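Fusolin (Anomala cuprea entomopoxvirus, PDB 4YN1) forms the crystalline viral spindles that enhance virulence in insects, and probably acts on chitin through its lytic polysaccharide monooxygenase-like domain. Local coordinates at residues F149-T154 against F209-R214. Residues are numbered along the deposited sequence; the frame is centred on the assembly and turned at random.
Sequences FEVYVT and FVIYVR. With NAG (2-acetamido-2-deoxy-beta-D-glucopyranose), chain B.
Carboxylate oxygen OE1 of Glu-150 is gripped from opposite faces of the carboxylate plane: Arg-214 NH1 forms a salt bridge to it at 2.9 Å, and the hydroxyl OH of Tyr-152, two residues on along the same strand, donates to it at 2.7 Å. Glu-150 and Arg-214 run side by side, their carboxylate and guanidinium planes turned 66° apart, yet OE1 stays in the guanidinium plane, at its edge. With CG of Arg-214 anti to the backbone N (chi1 175°), the extended chain lays the guanidinium alongside the acid; NE bonds to the hydroxyl of Tyr-226, and NH2 to Gln-216 OE1 and the carbonyl of Phe-77. The other oxygen, OE2 of Glu-150, accepts a hydrogen bond from N2 of the N-acetylglucosamine at 2.8 Å, and a water links OE2 to Arg-214 NH1. Donors on both faces of the carboxylate would restrict its rotation and present OE2 to the glycan, whose methyl C8 lies 3.4 Å from Tyr-152 OH. The strands are antiparallel neighbours in the beta-sandwich of the lytic polysaccharide monooxygenase fold, with hydrogen-bonded pairs Glu-150/Arg-214 and Tyr-152/Tyr-212. Beyond them, Val-210 N donates almost straight (176°) to OG1 of Thr-154, 3.0 Å away, a side-chain oxygen standing in for a backbone carbonyl. On the reverse face Val-151, Val-153, Ile-211 and Val-213 pack together; Val-151 CG1 and Ile-211 CG2 are 3.3 Å apart, shorter than usual for two methyl carbons, while Val-153 CG1 meets the Phe-209 ring at CD2, 3.9 Å away.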
loop_
_atom_site.group_PDB
_atom_site.type_symbol
_atom_site.label_atom_id
_atom_site.label_comp_id
_atom_site.label_asym_id
_atom_site.label_seq_id
_atom_site.Cartn_x
_atom_site.Cartn_y
_atom_site.Cartn_z
ATOM N N PHE A 149 15.147 -3.068 5.149
ATOM C CA PHE A 149 13.972 -2.978 4.276
ATOM C C PHE A 149 13.950 -4.099 3.274
ATOM O O PHE A 149 14.971 -4.368 2.635
ATOM C CB PHE A 149 13.982 -1.674 3.465
ATOM C CG PHE A 149 13.611 -0.446 4.254
ATOM C CD1 PHE A 149 14.573 0.267 4.942
ATOM C CD2 PHE A 149 12.289 -0.045 4.361
ATOM C CE1 PHE A 149 14.233 1.406 5.678
ATOM C CE2 PHE A 149 11.941 1.089 5.107
ATOM C CZ PHE A 149 12.920 1.834 5.724
ATOM N N GLU A 150 12.762 -4.655 3.048
ATOM C CA GLU A 150 12.474 -5.557 1.960
ATOM C C GLU A 150 11.327 -4.952 1.150
ATOM O O GLU A 150 10.390 -4.399 1.740
ATOM C CB GLU A 150 12.020 -6.929 2.486
ATOM C CG GLU A 150 13.180 -7.703 3.087
ATOM C CD GLU A 150 12.816 -9.050 3.676
ATOM O OE1 GLU A 150 11.607 -9.352 3.785
ATOM O OE2 GLU A 150 13.741 -9.777 4.106
ATOM N N VAL A 151 11.427 -5.011 -0.173
ATOM C CA VAL A 151 10.370 -4.537 -1.045
ATOM C C VAL A 151 9.964 -5.631 -1.991
ATOM O O VAL A 151 10.812 -6.289 -2.583
ATOM C CB VAL A 151 10.730 -3.258 -1.806
ATOM C CG1 VAL A 151 9.507 -2.723 -2.537
ATOM C CG2 VAL A 151 11.299 -2.190 -0.860
ATOM N N TYR A 152 8.658 -5.841 -2.102
ATOM C CA TYR A 152 8.098 -6.856 -2.982
ATOM C C TYR A 152 7.195 -6.193 -3.967
ATOM O O TYR A 152 6.660 -5.131 -3.675
ATOM C CB TYR A 152 7.274 -7.866 -2.196
ATOM C CG TYR A 152 8.046 -8.591 -1.122
ATOM C CD1 TYR A 152 8.272 -8.004 0.122
ATOM C CD2 TYR A 152 8.512 -9.888 -1.325
ATOM C CE1 TYR A 152 9.042 -8.642 1.094
ATOM C CE2 TYR A 152 9.262 -10.546 -0.353
ATOM C CZ TYR A 152 9.545 -9.911 0.846
ATOM O OH TYR A 152 10.318 -10.558 1.781
ATOM N N VAL A 153 6.981 -6.824 -5.112
ATOM C CA VAL A 153 6.016 -6.343 -6.116
ATOM C C VAL A 153 5.089 -7.528 -6.468
ATOM O O VAL A 153 5.519 -8.701 -6.492
ATOM C CB VAL A 153 6.724 -5.746 -7.355
ATOM C CG1 VAL A 153 5.731 -5.335 -8.428
ATOM C CG2 VAL A 153 7.582 -4.543 -6.952
ATOM N N THR A 154 3.840 -7.228 -6.754
ATOM C CA THR A 154 2.930 -8.274 -7.138
ATOM C C THR A 154 3.391 -8.927 -8.463
ATOM O O THR A 154 3.969 -8.278 -9.336
ATOM C CB THR A 154 1.494 -7.786 -7.238
ATOM O OG1 THR A 154 1.443 -6.545 -7.964
ATOM C CG2 THR A 154 0.828 -7.626 -5.849
ATOM N N PHE A 209 -0.627 -2.589 -10.138
ATOM C CA PHE A 209 0.100 -3.537 -9.279
ATOM C C PHE A 209 0.289 -2.968 -7.878
ATOM O O PHE A 209 -0.088 -1.821 -7.591
ATOM C CB PHE A 209 1.467 -3.879 -9.942
ATOM C CG PHE A 209 2.413 -2.718 -10.171
ATOM C CD1 PHE A 209 2.328 -1.949 -11.317
ATOM C CD2 PHE A 209 3.375 -2.380 -9.222
ATOM C CE1 PHE A 209 3.188 -0.867 -11.521
ATOM C CE2 PHE A 209 4.265 -1.336 -9.455
ATOM C CZ PHE A 209 4.129 -0.550 -10.573
ATOM N N VAL A 210 0.818 -3.789 -7.000
ATOM C CA VAL A 210 1.067 -3.380 -5.633
ATOM C C VAL A 210 2.556 -3.588 -5.344
ATOM O O VAL A 210 3.169 -4.603 -5.766
ATOM C CB VAL A 210 0.200 -4.103 -4.566
ATOM C CG1 VAL A 210 0.660 -3.762 -3.146
ATOM C CG2 VAL A 210 -1.270 -3.790 -4.730
ATOM N N ILE A 211 3.131 -2.582 -4.666
ATOM C CA ILE A 211 4.481 -2.600 -4.113
ATOM C C ILE A 211 4.244 -2.795 -2.606
ATOM O O ILE A 211 3.437 -2.071 -1.999
ATOM C CB ILE A 211 5.308 -1.344 -4.396
ATOM C CG1 ILE A 211 5.456 -1.086 -5.918
ATOM C CG2 ILE A 211 6.655 -1.406 -3.666
ATOM C CD1 ILE A 211 6.012 0.317 -6.292
ATOM N N TYR A 212 4.866 -3.807 -2.022
ATOM C CA TYR A 212 4.657 -4.122 -0.613
ATOM C C TYR A 212 5.975 -3.912 0.088
ATOM O O TYR A 212 6.972 -4.539 -0.287
ATOM C CB TYR A 212 4.197 -5.554 -0.451
ATOM C CG TYR A 212 3.697 -5.900 0.925
ATOM C CD1 TYR A 212 2.601 -5.239 1.472
ATOM C CD2 TYR A 212 4.182 -7.008 1.599
ATOM C CE1 TYR A 212 2.064 -5.612 2.688
ATOM C CE2 TYR A 212 3.634 -7.404 2.824
ATOM C CZ TYR A 212 2.612 -6.675 3.389
ATOM O OH TYR A 212 2.056 -7.092 4.573
ATOM N N VAL A 213 6.001 -2.940 0.996
ATOM C CA VAL A 213 7.199 -2.507 1.698
ATOM C C VAL A 213 7.196 -3.028 3.119
ATOM O O VAL A 213 6.249 -2.789 3.876
ATOM C CB VAL A 213 7.321 -0.982 1.665
ATOM C CG1 VAL A 213 8.566 -0.526 2.440
ATOM C CG2 VAL A 213 7.354 -0.458 0.221
ATOM N N ARG A 214 8.318 -3.636 3.506
ATOM C CA ARG A 214 8.504 -4.171 4.834
ATOM C C ARG A 214 9.724 -3.479 5.454
ATOM O O ARG A 214 10.810 -3.530 4.878
ATOM C CB ARG A 214 8.730 -5.677 4.761
ATOM C CG ARG A 214 9.057 -6.322 6.116
ATOM C CD ARG A 214 9.361 -7.797 5.936
ATOM N NE ARG A 214 9.589 -8.421 7.231
ATOM C CZ ARG A 214 10.487 -9.359 7.517
ATOM N NH1 ARG A 214 11.220 -9.902 6.562
ATOM N NH2 ARG A 214 10.609 -9.805 8.751
HETATM C C1 NAG B . 17.213 -10.460 3.132
HETATM C C2 NAG B . 16.674 -11.887 3.171
HETATM C C3 NAG B . 17.043 -12.503 4.521
HETATM C C4 NAG B . 18.547 -12.423 4.747
HETATM C C5 NAG B . 19.015 -10.978 4.581
HETATM C C6 NAG B . 20.516 -10.802 4.685
HETATM C C7 NAG B . 14.591 -12.613 2.119
HETATM C C8 NAG B . 13.105 -12.415 2.042
HETATM N N2 NAG B . 15.232 -11.861 3.003
HETATM O O3 NAG B . 16.583 -13.853 4.583
HETATM O O4 NAG B . 18.865 -12.853 6.064
HETATM O O5 NAG B . 18.636 -10.521 3.274
HETATM O O6 NAG B . 21.200 -11.620 3.742
HETATM O O7 NAG B . 15.178 -13.432 1.419
HETATM O O HOH W 1 13.879 -11.224 6.256
#